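F5/8 type C domain protein (Clostridium perfringens, PDB 7JRM) probably binds mucin-type glycans through a family 51 carbohydrate-binding module of the O-glycopeptidase ZmpB, helping to hold the enzyme on its substrate. Local coordinates at residues 13-18 with 189-194; 91-96 with 135-140; 148-153 with 216-221; 165-170 with 203-208. All coordinates share one frame; numbering follows the deposited sequence.

How the contacts relate
Strand 14-16, the edge of the N-terminal Ig-like sheet, meets strand 188-193 in contact 1 and so closes a loop that joins the Ig-like domain to the carbohydrate-binding module. Contact 2 is nested in that loop and adds strand 93-95 to the edge of the module's five-stranded antiparallel sheet. The chain then returns to the other sheet at 145-152, and contact 3 pairs this strand with 215-224. Contact 4, nested within contact 3, joins strands 163-170 and 199-205 of the five-stranded sheet beside the calcium site. Contact 1 crosses contacts 3 and 4 along the chain. Phe-166 and Trp-218 pack contacts 3 and 4 together between the two sheets.

Contact 1. Residues 13-18 with 189-194; sequences NLAYSM and RLVVDV
Arg-189 swings CG to the far side of its backbone N (chi1 -170°) and keeps the chain extended to NE, which carries the guanidinium to the backbone of Ala-15, while Val-191 turns CG1 away from its own N (chi1 -177°) and onto the methyl of Ala-15, with Val-191 CG1 3.7 Å from Ala-15 CB. Arg-189 NH2 donates to Ala-15 O at 3.1 Å; the carbonyl oxygen sits at the edge of the guanidinium, somewhat out of its plane. A water accepts from Arg-189 NH1 and gives a weak bond to the same oxygen. Asp-147 forms a salt bridge with Arg-189 NH2, so this nitrogen serves both a carboxylate and a carbonyl. Leu-14 crosses the arginine at about a right angle, its CD2 3.6 Å from Arg-189 NH1. Strand 14-16 is the edge of the Ig-like sheet and is hydrogen-bonded within its own sheet to strand 70-79; strand 188-193 belongs to the carbohydrate-binding module. The two run at 82° to each other, so this is an interface between domains and not a continued sheet. Val-191 CG2 rests 3.5 Å from Asn-13 O. One water links Asn-13 O to Val-191 N, which it meets at 3.0 Å. Asn-13 ND2 makes a weak 3.5 Å bond to Val-191 O, and a second water, weakly bonded by Asn-13 ND2, donates to the same oxygen, while Asn-13 OD1 accepts from the backbone N of Thr-76.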
loop_
_atom_site.group_PDB
_atom_site.type_symbol
_atom_site.label_atom_id
_atom_site.label_comp_id
_atom_site.label_asym_id
_atom_site.label_seq_id
_atom_site.Cartn_x
_atom_site.Cartn_y
_atom_site.Cartn_z
ATOM N N ASN A 13 0.983 -4.209 33.327
ATOM C CA ASN A 13 1.130 -3.218 32.271
ATOM C C ASN A 13 1.784 -3.837 31.041
ATOM O O ASN A 13 2.735 -4.616 31.147
ATOM C CB ASN A 13 1.957 -2.033 32.768
ATOM C CG ASN A 13 1.211 -1.185 33.781
ATOM O OD1 ASN A 13 -0.020 -1.159 33.802
ATOM N ND2 ASN A 13 1.956 -0.481 34.626
ATOM N N LEU A 14 1.268 -3.481 29.867
ATOM C CA LEU A 14 1.745 -4.015 28.601
ATOM C C LEU A 14 2.249 -2.890 27.708
ATOM O O LEU A 14 1.971 -1.709 27.937
ATOM C CB LEU A 14 0.639 -4.791 27.873
ATOM C CG LEU A 14 0.360 -6.224 28.326
ATOM C CD1 LEU A 14 -0.891 -6.750 27.645
ATOM C CD2 LEU A 14 1.550 -7.123 28.033
ATOM N N ALA A 15 2.995 -3.277 26.675
ATOM C CA ALA A 15 3.498 -2.348 25.673
ATOM C C ALA A 15 3.498 -3.034 24.317
ATOM O O ALA A 15 3.948 -4.178 24.199
ATOM C CB ALA A 15 4.910 -1.859 26.019
ATOM N N TYR A 16 2.992 -2.338 23.302
ATOM C CA TYR A 16 2.925 -2.862 21.948
ATOM C C TYR A 16 3.574 -1.877 20.986
ATOM O O TYR A 16 3.682 -0.680 21.265
ATOM C CB TYR A 16 1.476 -3.130 21.513
ATOM C CG TYR A 16 0.858 -4.363 22.129
ATOM C CD1 TYR A 16 1.016 -5.611 21.542
ATOM C CD2 TYR A 16 0.104 -4.277 23.292
ATOM C CE1 TYR A 16 0.448 -6.741 22.100
ATOM C CE2 TYR A 16 -0.468 -5.401 23.857
ATOM C CZ TYR A 16 -0.293 -6.629 23.257
ATOM O OH TYR A 16 -0.862 -7.750 23.817
ATOM N N SER A 17 4.012 -2.399 19.843
ATOM C CA SER A 17 4.572 -1.570 18.789
ATOM C C SER A 17 3.461 -1.133 17.833
ATOM O O SER A 17 2.288 -1.473 18.003
ATOM C CB SER A 17 5.686 -2.318 18.057
ATOM O OG SER A 17 5.179 -3.038 16.947
ATOM N N MET A 18 3.837 -0.366 16.807
ATOM C CA MET A 18 2.836 0.207 15.913
ATOM C C MET A 18 2.203 -0.843 15.008
ATOM O O MET A 18 1.018 -0.735 14.674
ATOM C CB MET A 18 3.461 1.321 15.071
ATOM C CG MET A 18 3.814 2.574 15.856
ATOM S SD MET A 18 2.449 3.190 16.865
ATOM C CE MET A 18 1.316 3.756 15.598
ATOM N N ARG A 189 8.188 -9.392 33.107
ATOM C CA ARG A 189 8.217 -8.181 32.301
ATOM C C ARG A 189 7.812 -6.981 33.146
ATOM O O ARG A 189 6.900 -7.069 33.973
ATOM C CB ARG A 189 7.286 -8.305 31.093
ATOM C CG ARG A 189 7.442 -7.191 30.069
ATOM C CD ARG A 189 6.610 -7.466 28.826
ATOM N NE ARG A 189 6.844 -6.477 27.778
ATOM C CZ ARG A 189 6.019 -6.258 26.758
ATOM N NH1 ARG A 189 4.899 -6.960 26.644
ATOM N NH2 ARG A 189 6.315 -5.337 25.850
ATOM N N LEU A 190 8.499 -5.859 32.934
ATOM C CA LEU A 190 8.202 -4.609 33.622
ATOM C C LEU A 190 8.042 -3.510 32.583
ATOM O O LEU A 190 8.979 -3.224 31.831
ATOM C CB LEU A 190 9.304 -4.246 34.622
ATOM C CG LEU A 190 9.555 -5.231 35.767
ATOM C CD1 LEU A 190 10.716 -4.763 36.633
ATOM C CD2 LEU A 190 8.299 -5.419 36.606
ATOM N N VAL A 191 6.861 -2.901 32.542
ATOM C CA VAL A 191 6.553 -1.809 31.623
ATOM C C VAL A 191 6.165 -0.608 32.471
ATOM O O VAL A 191 5.107 -0.612 33.115
ATOM C CB VAL A 191 5.436 -2.180 30.639
ATOM C CG1 VAL A 191 5.202 -1.046 29.653
ATOM C CG2 VAL A 191 5.781 -3.467 29.904
ATOM N N VAL A 192 7.011 0.421 32.475
ATOM C CA VAL A 192 6.888 1.544 33.396
ATOM C C VAL A 192 6.679 2.828 32.604
ATOM O O VAL A 192 7.396 3.090 31.631
ATOM C CB VAL A 192 8.124 1.667 34.305
ATOM C CG1 VAL A 192 7.906 2.748 35.356
ATOM C CG2 VAL A 192 8.433 0.331 34.961
ATOM N N ASP A 193 5.702 3.625 33.031
ATOM C CA ASP A 193 5.505 4.963 32.488
ATOM C C ASP A 193 6.598 5.885 33.018
ATOM O O ASP A 193 6.746 6.042 34.233
ATOM C CB ASP A 193 4.121 5.481 32.876
ATOM C CG ASP A 193 3.724 6.740 32.121
ATOM O OD1 ASP A 193 4.602 7.395 31.523
ATOM O OD2 ASP A 193 2.522 7.077 32.131
ATOM N N VAL A 194 7.366 6.489 32.110
ATOM C CA VAL A 194 8.446 7.389 32.500
ATOM C C VAL A 194 8.248 8.743 31.831
ATOM O O VAL A 194 9.213 9.478 31.591
ATOM C CB VAL A 194 9.824 6.794 32.152
ATOM C CG1 VAL A 194 10.067 5.514 32.939
ATOM C CG2 VAL A 194 9.936 6.533 30.658
HETATM O O HOH W 1 4.424 -4.057 33.870
HETATM O O HOH W 2 4.517 0.028 36.271
HETATM O O HOH W 3 3.319 -7.476 24.181
#

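Contact 2. Residues 91-96 with 135-140; sequences WKSATI and EIVYNS
Lys-92 and Ser-93 both face Val-137, a classic beta bulge that interrupts the pairing of strand 93-95 with strand 134-139. Lys-92 N donates to Val-137 O at 2.7 Å, and Val-137 N returns a nearly straight bond (171°) to Ser-93 O at 3.0 Å. Just before the bulge, Trp-91 takes the torsion that sets CG between the backbone N and carbonyl carbon (chi1 56°), which folds the indole back over its own strand so that Ala-94 CB lies against one of its faces. Trp-91 CB sits over a face of the Tyr-138 ring, 3.8 Å from the centroid in a CH-pi contact. The tyrosine hydroxyl lies in the indole plane at its edge, with Tyr-138 OH 3.4 Å from Trp-91 CE3. Ile-136 CG2 packs on the same Trp-91 CB, and Lys-103 makes a cation-pi contact with the indole. On the side of the sheet that carries Ser-93 and Thr-95, Thr-95 OG1 accepts from Glu-135 N at 2.8 Å, although the bond is bent. Thr-95 N donates to Glu-135 O at 2.9 Å, and a water that donates to this oxygen also bonds Ser-93 OG. The aliphatic part of Lys-92 runs over the backbone of Tyr-138 and Asn-139 toward a salt bridge of its ammonium group with Glu-199. A short antiparallel edge strand with a classic bulge at Lys-92 and Ser-93 thus borders a sheet in the beta-sandwich of an NPCBM-type carbohydrate-binding module.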
loop_
_atom_site.group_PDB
_atom_site.type_symbol
_atom_site.label_atom_id
_atom_site.label_comp_id
_atom_site.label_asym_id
_atom_site.label_seq_id
_atom_site.Cartn_x
_atom_site.Cartn_y
_atom_site.Cartn_z
ATOM N N TRP A 91 24.917 5.151 31.156
ATOM C CA TRP A 91 24.267 5.408 32.431
ATOM C C TRP A 91 24.934 6.581 33.138
ATOM O O TRP A 91 26.120 6.863 32.940
ATOM C CB TRP A 91 24.300 4.163 33.323
ATOM C CG TRP A 91 25.674 3.602 33.582
ATOM C CD1 TRP A 91 26.689 4.196 34.276
ATOM C CD2 TRP A 91 26.169 2.321 33.168
ATOM N NE1 TRP A 91 27.787 3.372 34.309
ATOM C CE2 TRP A 91 27.494 2.215 33.638
ATOM C CE3 TRP A 91 25.624 1.258 32.444
ATOM C CZ2 TRP A 91 28.280 1.087 33.405
ATOM C CZ3 TRP A 91 26.406 0.140 32.213
ATOM C CH2 TRP A 91 27.719 0.064 32.693
ATOM N N LYS A 92 24.151 7.279 33.963
ATOM C CA LYS A 92 24.710 8.362 34.761
ATOM C C LYS A 92 25.557 7.824 35.907
ATOM O O LYS A 92 26.550 8.452 36.293
ATOM C CB LYS A 92 23.593 9.254 35.301
ATOM C CG LYS A 92 22.656 9.794 34.236
ATOM C CD LYS A 92 21.570 10.660 34.854
ATOM C CE LYS A 92 21.954 12.129 34.828
ATOM N NZ LYS A 92 21.430 12.860 36.015
ATOM N N SER A 93 25.184 6.671 36.454
ATOM C CA SER A 93 25.913 6.047 37.547
ATOM C C SER A 93 25.502 4.586 37.625
ATOM O O SER A 93 24.404 4.214 37.197
ATOM C CB SER A 93 25.645 6.750 38.882
ATOM O OG SER A 93 24.285 6.622 39.257
ATOM N N ALA A 94 26.392 3.763 38.173
ATOM C CA ALA A 94 26.129 2.334 38.281
ATOM C C ALA A 94 26.875 1.769 39.478
ATOM O O ALA A 94 28.093 1.937 39.589
ATOM C CB ALA A 94 26.544 1.597 37.004
ATOM N N THR A 95 26.141 1.106 40.366
ATOM C CA THR A 95 26.720 0.356 41.469
ATOM C C THR A 95 26.397 -1.120 41.284
ATOM O O THR A 95 25.410 -1.478 40.636
ATOM C CB THR A 95 26.194 0.841 42.827
ATOM O OG1 THR A 95 24.811 0.492 42.959
ATOM C CG2 THR A 95 26.347 2.348 42.949
ATOM N N ILE A 96 27.242 -1.974 41.851
ATOM C CA ILE A 96 27.098 -3.416 41.689
ATOM C C ILE A 96 27.755 -4.100 42.880
ATOM O O ILE A 96 28.839 -3.705 43.320
ATOM C CB ILE A 96 27.697 -3.885 40.343
ATOM C CG1 ILE A 96 27.576 -5.402 40.191
ATOM C CG2 ILE A 96 29.144 -3.430 40.201
ATOM C CD1 ILE A 96 27.714 -5.876 38.757
ATOM N N GLU A 135 22.459 -0.439 41.740
ATOM C CA GLU A 135 21.665 0.750 41.438
ATOM C C GLU A 135 22.244 1.384 40.182
ATOM O O GLU A 135 23.380 1.871 40.199
ATOM C CB GLU A 135 21.675 1.741 42.602
ATOM C CG GLU A 135 20.751 1.375 43.750
ATOM C CD GLU A 135 20.615 2.495 44.762
ATOM O OE1 GLU A 135 21.168 3.589 44.518
ATOM O OE2 GLU A 135 19.957 2.283 45.803
ATOM N N ILE A 136 21.475 1.376 39.097
ATOM C CA ILE A 136 21.907 1.928 37.818
ATOM C C ILE A 136 20.924 3.019 37.423
ATOM O O ILE A 136 19.713 2.775 37.345
ATOM C CB ILE A 136 22.000 0.847 36.730
ATOM C CG1 ILE A 136 22.838 -0.334 37.225
ATOM C CG2 ILE A 136 22.602 1.423 35.460
ATOM C CD1 ILE A 136 22.974 -1.456 36.217
ATOM N N VAL A 137 21.442 4.220 37.175
ATOM C CA VAL A 137 20.633 5.396 36.880
ATOM C C VAL A 137 20.873 5.805 35.434
ATOM O O VAL A 137 22.024 5.865 34.982
ATOM C CB VAL A 137 20.955 6.553 37.841
ATOM C CG1 VAL A 137 20.150 7.793 37.479
ATOM C CG2 VAL A 137 20.687 6.138 39.280
ATOM N N TYR A 138 19.790 6.089 34.713
ATOM C CA TYR A 138 19.851 6.542 33.334
ATOM C C TYR A 138 19.117 7.868 33.186
ATOM O O TYR A 138 18.172 8.160 33.926
ATOM C CB TYR A 138 19.229 5.517 32.376
ATOM C CG TYR A 138 20.119 4.345 32.039
ATOM C CD1 TYR A 138 20.077 3.179 32.791
ATOM C CD2 TYR A 138 20.994 4.401 30.963
ATOM C CE1 TYR A 138 20.883 2.103 32.484
ATOM C CE2 TYR A 138 21.807 3.328 30.647
ATOM C CZ TYR A 138 21.747 2.183 31.412
ATOM O OH TYR A 138 22.553 1.112 31.104
ATOM N N ASN A 139 19.564 8.668 32.221
ATOM C CA ASN A 139 18.816 9.852 31.819
ATOM C C ASN A 139 17.569 9.409 31.062
ATOM O O ASN A 139 17.669 8.724 30.041
ATOM C CB ASN A 139 19.688 10.761 30.953
ATOM C CG ASN A 139 19.003 12.073 30.593
ATOM O OD1 ASN A 139 17.885 12.090 30.077
ATOM N ND2 ASN A 139 19.682 13.183 30.860
ATOM N N SER A 140 16.395 9.795 31.565
ATOM C CA SER A 140 15.124 9.387 30.978
ATOM C C SER A 140 14.362 10.556 30.366
ATOM O O SER A 140 13.156 10.443 30.118
ATOM C CB SER A 140 14.262 8.681 32.025
ATOM O OG SER A 140 14.001 9.531 33.128
HETATM O O HOH W 4 23.886 4.403 40.583
#

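Contact 3. Residues 148-153 with 216-221; sequences TWVGID and ADWADA
Trp-149 and Ala-219 carry the main backbone pairing, an antiparallel hydrogen-bonded pair in which Trp-149 N donates to Ala-219 O and Ala-219 N to Trp-149 O, each at 2.7 Å. Trp-149 O takes a second bond, from Thr-148 OG1, which reaches it from the opposite face of its plane to Ala-219 N. Farther along, Asp-217 N gives a bond of 3.2 Å to Gly-151 O. The apolar contacts divide between the two faces of the sheet. Val-150 CG1 lies 3.5 Å from Trp-218 CE3, the valine and indole side by side and pointing the same way, and Thr-148 CG2 touches the indole edge in its plane. This is the inner face of the beta-sandwich: Phe-166 of the other sheet meets Trp-218 edge-to-face and also packs on Val-150. On the other face, Trp-149 CB meets Ala-219 CB at 3.8 Å, while Lys-187 makes a cation-pi contact with the Trp-149 ring. Among the acidic groups, Asp-153 OD1 and Asp-217 OD2 approach to 2.7 Å with the carboxylate planes 76° apart; at this distance one of the two buried acids probably carries a proton. His-155 N donates to Asp-153 OD2. A type II turn from Trp-218 to Ala-221 bends the chain, leaving Ala-221 CB 3.4 Å from Thr-148 OG1.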
loop_
_atom_site.group_PDB
_atom_site.type_symbol
_atom_site.label_atom_id
_atom_site.label_comp_id
_atom_site.label_asym_id
_atom_site.label_seq_id
_atom_site.Cartn_x
_atom_site.Cartn_y
_atom_site.Cartn_z
ATOM N N THR A 148 11.282 -3.900 29.899
ATOM C CA THR A 148 12.412 -4.774 30.182
ATOM C C THR A 148 11.920 -6.142 30.634
ATOM O O THR A 148 10.817 -6.277 31.170
ATOM C CB THR A 148 13.330 -4.174 31.256
ATOM O OG1 THR A 148 14.504 -4.985 31.395
ATOM C CG2 THR A 148 12.613 -4.102 32.598
ATOM N N TRP A 149 12.753 -7.150 30.396
ATOM C CA TRP A 149 12.635 -8.453 31.031
ATOM C C TRP A 149 13.635 -8.531 32.178
ATOM O O TRP A 149 14.731 -7.969 32.105
ATOM C CB TRP A 149 12.901 -9.588 30.038
ATOM C CG TRP A 149 11.845 -9.772 28.987
ATOM C CD1 TRP A 149 11.926 -9.413 27.674
ATOM C CD2 TRP A 149 10.558 -10.381 29.157
ATOM N NE1 TRP A 149 10.768 -9.752 27.017
ATOM C CE2 TRP A 149 9.912 -10.349 27.905
ATOM C CE3 TRP A 149 9.888 -10.946 30.247
ATOM C CZ2 TRP A 149 8.629 -10.858 27.712
ATOM C CZ3 TRP A 149 8.613 -11.453 30.053
ATOM C CH2 TRP A 149 7.998 -11.405 28.796
ATOM N N VAL A 150 13.251 -9.227 33.246
ATOM C CA VAL A 150 14.106 -9.367 34.419
ATOM C C VAL A 150 14.103 -10.818 34.875
ATOM O O VAL A 150 13.150 -11.566 34.631
ATOM C CB VAL A 150 13.671 -8.437 35.573
ATOM C CG1 VAL A 150 13.891 -6.979 35.196
ATOM C CG2 VAL A 150 12.219 -8.690 35.948
ATOM N N GLY A 151 15.179 -11.213 35.541
ATOM C CA GLY A 151 15.287 -12.565 36.047
ATOM C C GLY A 151 16.707 -12.872 36.468
ATOM O O GLY A 151 17.626 -12.066 36.293
ATOM N N ILE A 152 16.864 -14.063 37.036
ATOM C CA ILE A 152 18.175 -14.556 37.439
ATOM C C ILE A 152 18.894 -15.100 36.213
ATOM O O ILE A 152 18.330 -15.898 35.452
ATOM C CB ILE A 152 18.039 -15.631 38.529
ATOM C CG1 ILE A 152 17.451 -15.030 39.809
ATOM C CG2 ILE A 152 19.384 -16.285 38.812
ATOM C CD1 ILE A 152 18.465 -14.318 40.675
ATOM N N ASP A 153 20.136 -14.665 36.009
ATOM C CA ASP A 153 20.914 -15.140 34.873
ATOM C C ASP A 153 21.150 -16.641 34.983
ATOM O O ASP A 153 21.336 -17.181 36.077
ATOM C CB ASP A 153 22.249 -14.396 34.792
ATOM C CG ASP A 153 23.031 -14.734 33.538
ATOM O OD1 ASP A 153 22.619 -14.310 32.439
ATOM O OD2 ASP A 153 24.065 -15.425 33.649
ATOM N N ALA A 216 21.878 -10.980 37.992
ATOM C CA ALA A 216 20.595 -10.463 37.540
ATOM C C ALA A 216 20.757 -9.746 36.210
ATOM O O ALA A 216 21.770 -9.081 35.972
ATOM C CB ALA A 216 19.985 -9.511 38.574
ATOM N N ASP A 217 19.750 -9.877 35.348
ATOM C CA ASP A 217 19.761 -9.269 34.025
ATOM C C ASP A 217 18.568 -8.342 33.853
ATOM O O ASP A 217 17.440 -8.689 34.216
ATOM C CB ASP A 217 19.723 -10.325 32.915
ATOM C CG ASP A 217 20.898 -11.269 32.962
ATOM O OD1 ASP A 217 21.997 -10.839 33.369
ATOM O OD2 ASP A 217 20.718 -12.440 32.576
ATOM N N TRP A 218 18.830 -7.161 33.293
ATOM C CA TRP A 218 17.785 -6.319 32.717
ATOM C C TRP A 218 17.766 -6.623 31.221
ATOM O O TRP A 218 18.373 -5.930 30.406
ATOM C CB TRP A 218 18.044 -4.842 33.003
ATOM C CG TRP A 218 18.140 -4.510 34.462
ATOM C CD1 TRP A 218 19.266 -4.514 35.231
ATOM C CD2 TRP A 218 17.066 -4.118 35.326
ATOM N NE1 TRP A 218 18.961 -4.151 36.520
ATOM C CE2 TRP A 218 17.616 -3.904 36.605
ATOM C CE3 TRP A 218 15.693 -3.930 35.142
ATOM C CZ2 TRP A 218 16.840 -3.513 37.695
ATOM C CZ3 TRP A 218 14.925 -3.540 36.226
ATOM C CH2 TRP A 218 15.501 -3.334 37.485
ATOM N N ALA A 219 17.065 -7.696 30.867
ATOM C CA ALA A 219 17.104 -8.221 29.508
ATOM C C ALA A 219 16.214 -7.401 28.584
ATOM O O ALA A 219 15.049 -7.136 28.901
ATOM C CB ALA A 219 16.674 -9.686 29.492
ATOM N N ASP A 220 16.769 -7.004 27.436
ATOM C CA ASP A 220 16.056 -6.219 26.427
ATOM C C ASP A 220 15.533 -4.904 26.999
ATOM O O ASP A 220 14.535 -4.362 26.517
ATOM C CB ASP A 220 14.911 -7.026 25.803
ATOM C CG ASP A 220 14.746 -6.754 24.320
ATOM O OD1 ASP A 220 15.675 -7.073 23.548
ATOM O OD2 ASP A 220 13.684 -6.227 23.926
ATOM N N ALA A 221 16.200 -4.388 28.031
ATOM C CA ALA A 221 15.789 -3.135 28.651
ATOM C C ALA A 221 15.914 -1.993 27.653
ATOM O O ALA A 221 16.994 -1.752 27.105
ATOM C CB ALA A 221 16.636 -2.859 29.892
#

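Contact 4. Residues 165-170 with 203-208; sequences KFKVYV and VVDVAD. With CA (calcium ion), chain B.
The Tyr-169 ring leans obliquely against Val-203, with Tyr-169 CE2 3.6 Å from Val-203 CG2, and Lys-201 adds a cation-pi contact to the same ring. On the opposite side of the sheet, the Phe-166 ring meets Val-204 CG2 through its CD2 at 3.9 Å, also obliquely, the two side chains pointing the same way. Met-181 of the neighbouring strand and Ala-216 of the facing sheet also touch the Phe-166 side chain. The third flat group, the Asp-205 carboxylate, is shared between two donors. Lys-167, extended beyond CG, brings NZ to Asp-205 OD2 at 2.9 Å in a salt bridge that uses the anti lone pair. The other oxygen, Asp-205 OD1, accepts from Val-206 N at 2.8 Å on its anti side, 19° out of the carboxylate plane; this local bond ties the aspartate to the start of the metal-binding loop. The strands are antiparallel neighbours in one sheet of the beta-sandwich. Lys-167 and Val-203 form a hydrogen-bonded pair, with both Lys-167 N to Val-203 O and Val-203 N to Lys-167 O at 2.8 Å. Lys-165 O likewise accepts from Asp-205 N, while the return bond from Lys-165 N to Asp-205 O is weak. Beyond the pairing, the chain leaves strand 199-205 and bends round the calcium ion, which takes Val-206 O at 2.4 Å, Asp-208 O at 2.6 Å and a water. Ser-163, Gly-210 and Asp-214 complete the protein ligands. Asp-208 turns its side chain to other partners, OD1 forming a salt bridge with Arg-182.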
loop_
_atom_site.group_PDB
_atom_site.type_symbol
_atom_site.label_atom_id
_atom_site.label_comp_id
_atom_site.label_asym_id
_atom_site.label_seq_id
_atom_site.Cartn_x
_atom_site.Cartn_y
_atom_site.Cartn_z
ATOM N N LYS A 165 15.320 -9.136 43.850
ATOM C CA LYS A 165 14.072 -8.437 43.592
ATOM C C LYS A 165 14.383 -7.209 42.753
ATOM O O LYS A 165 15.262 -6.419 43.108
ATOM C CB LYS A 165 13.368 -8.027 44.890
ATOM C CG LYS A 165 12.004 -7.390 44.670
ATOM C CD LYS A 165 11.492 -6.703 45.925
ATOM C CE LYS A 165 11.646 -7.591 47.148
ATOM N NZ LYS A 165 12.096 -6.815 48.336
ATOM N N PHE A 166 13.673 -7.058 41.640
ATOM C CA PHE A 166 13.885 -5.932 40.745
ATOM C C PHE A 166 12.929 -4.802 41.094
ATOM O O PHE A 166 11.742 -5.029 41.337
ATOM C CB PHE A 166 13.689 -6.351 39.289
ATOM C CG PHE A 166 14.669 -7.386 38.819
ATOM C CD1 PHE A 166 14.437 -8.730 39.049
ATOM C CD2 PHE A 166 15.823 -7.015 38.149
ATOM C CE1 PHE A 166 15.334 -9.686 38.618
ATOM C CE2 PHE A 166 16.723 -7.967 37.716
ATOM C CZ PHE A 166 16.478 -9.304 37.952
ATOM N N LYS A 167 13.460 -3.582 41.125
ATOM C CA LYS A 167 12.675 -2.391 41.408
ATOM C C LYS A 167 13.052 -1.300 40.420
ATOM O O LYS A 167 14.209 -1.185 40.009
ATOM C CB LYS A 167 12.898 -1.896 42.845
ATOM C CG LYS A 167 12.621 -2.940 43.914
ATOM C CD LYS A 167 12.881 -2.393 45.306
ATOM C CE LYS A 167 13.218 -3.510 46.281
ATOM N NZ LYS A 167 13.628 -2.984 47.612
ATOM N N VAL A 168 12.061 -0.498 40.038
ATOM C CA VAL A 168 12.247 0.591 39.085
ATOM C C VAL A 168 11.763 1.878 39.738
ATOM O O VAL A 168 10.589 1.990 40.110
ATOM C CB VAL A 168 11.504 0.334 37.765
ATOM C CG1 VAL A 168 11.525 1.582 36.896
ATOM C CG2 VAL A 168 12.126 -0.843 37.030
ATOM N N TYR A 169 12.667 2.843 39.876
ATOM C CA TYR A 169 12.356 4.146 40.440
ATOM C C TYR A 169 12.356 5.191 39.334
ATOM O O TYR A 169 13.237 5.190 38.468
ATOM C CB TYR A 169 13.364 4.531 41.527
ATOM C CG TYR A 169 13.303 3.657 42.760
ATOM C CD1 TYR A 169 12.619 4.072 43.895
ATOM C CD2 TYR A 169 13.929 2.417 42.789
ATOM C CE1 TYR A 169 12.560 3.278 45.025
ATOM C CE2 TYR A 169 13.874 1.615 43.914
ATOM C CZ TYR A 169 13.189 2.050 45.029
ATOM O OH TYR A 169 13.133 1.255 46.151
ATOM N N VAL A 170 11.361 6.071 39.360
ATOM C CA VAL A 170 11.234 7.156 38.393
ATOM C C VAL A 170 11.309 8.462 39.171
ATOM O O VAL A 170 10.392 8.788 39.937
ATOM C CB VAL A 170 9.932 7.064 37.587
ATOM C CG1 VAL A 170 9.784 8.275 36.682
ATOM C CG2 VAL A 170 9.906 5.782 36.771
ATOM N N VAL A 203 17.014 -0.988 40.187
ATOM C CA VAL A 203 17.503 -1.492 41.465
ATOM C C VAL A 203 17.317 -3.002 41.510
ATOM O O VAL A 203 16.229 -3.511 41.213
ATOM C CB VAL A 203 16.785 -0.818 42.648
ATOM C CG1 VAL A 203 17.174 -1.486 43.959
ATOM C CG2 VAL A 203 17.111 0.667 42.685
ATOM N N VAL A 204 18.377 -3.711 41.886
ATOM C CA VAL A 204 18.349 -5.154 42.096
ATOM C C VAL A 204 18.681 -5.386 43.565
ATOM O O VAL A 204 19.844 -5.277 43.971
ATOM C CB VAL A 204 19.330 -5.896 41.180
ATOM C CG1 VAL A 204 19.261 -7.395 41.433
ATOM C CG2 VAL A 204 19.043 -5.578 39.722
ATOM N N ASP A 205 17.670 -5.702 44.367
ATOM C CA ASP A 205 17.881 -5.944 45.786
ATOM C C ASP A 205 18.298 -7.393 46.029
ATOM O O ASP A 205 18.231 -8.248 45.143
ATOM C CB ASP A 205 16.627 -5.599 46.588
ATOM C CG ASP A 205 16.952 -4.977 47.932
ATOM O OD1 ASP A 205 18.029 -5.289 48.484
ATOM O OD2 ASP A 205 16.137 -4.176 48.434
ATOM N N VAL A 206 18.725 -7.666 47.263
ATOM C CA VAL A 206 19.388 -8.930 47.568
ATOM C C VAL A 206 18.439 -10.043 48.003
ATOM O O VAL A 206 18.846 -11.214 48.007
ATOM C CB VAL A 206 20.460 -8.724 48.653
ATOM C CG1 VAL A 206 21.495 -7.712 48.187
ATOM C CG2 VAL A 206 19.815 -8.271 49.956
ATOM N N ALA A 207 17.198 -9.718 48.369
ATOM C CA ALA A 207 16.208 -10.700 48.844
ATOM C C ALA A 207 16.832 -11.462 50.015
ATOM O O ALA A 207 17.347 -10.825 50.945
ATOM C CB ALA A 207 15.737 -11.557 47.676
ATOM N N ASP A 208 16.818 -12.792 50.016
ATOM C CA ASP A 208 17.413 -13.573 51.090
ATOM C C ASP A 208 18.811 -14.047 50.700
ATOM O O ASP A 208 19.252 -13.898 49.558
ATOM C CB ASP A 208 16.521 -14.767 51.457
ATOM C CG ASP A 208 16.113 -15.598 50.248
ATOM O OD1 ASP A 208 14.996 -16.158 50.267
ATOM O OD2 ASP A 208 16.902 -15.706 49.286
HETATM CA CA CA B . 19.998 -13.114 47.228
HETATM O O HOH W 5 14.880 -7.676 48.663
HETATM O O HOH W 6 21.457 -15.029 47.348
#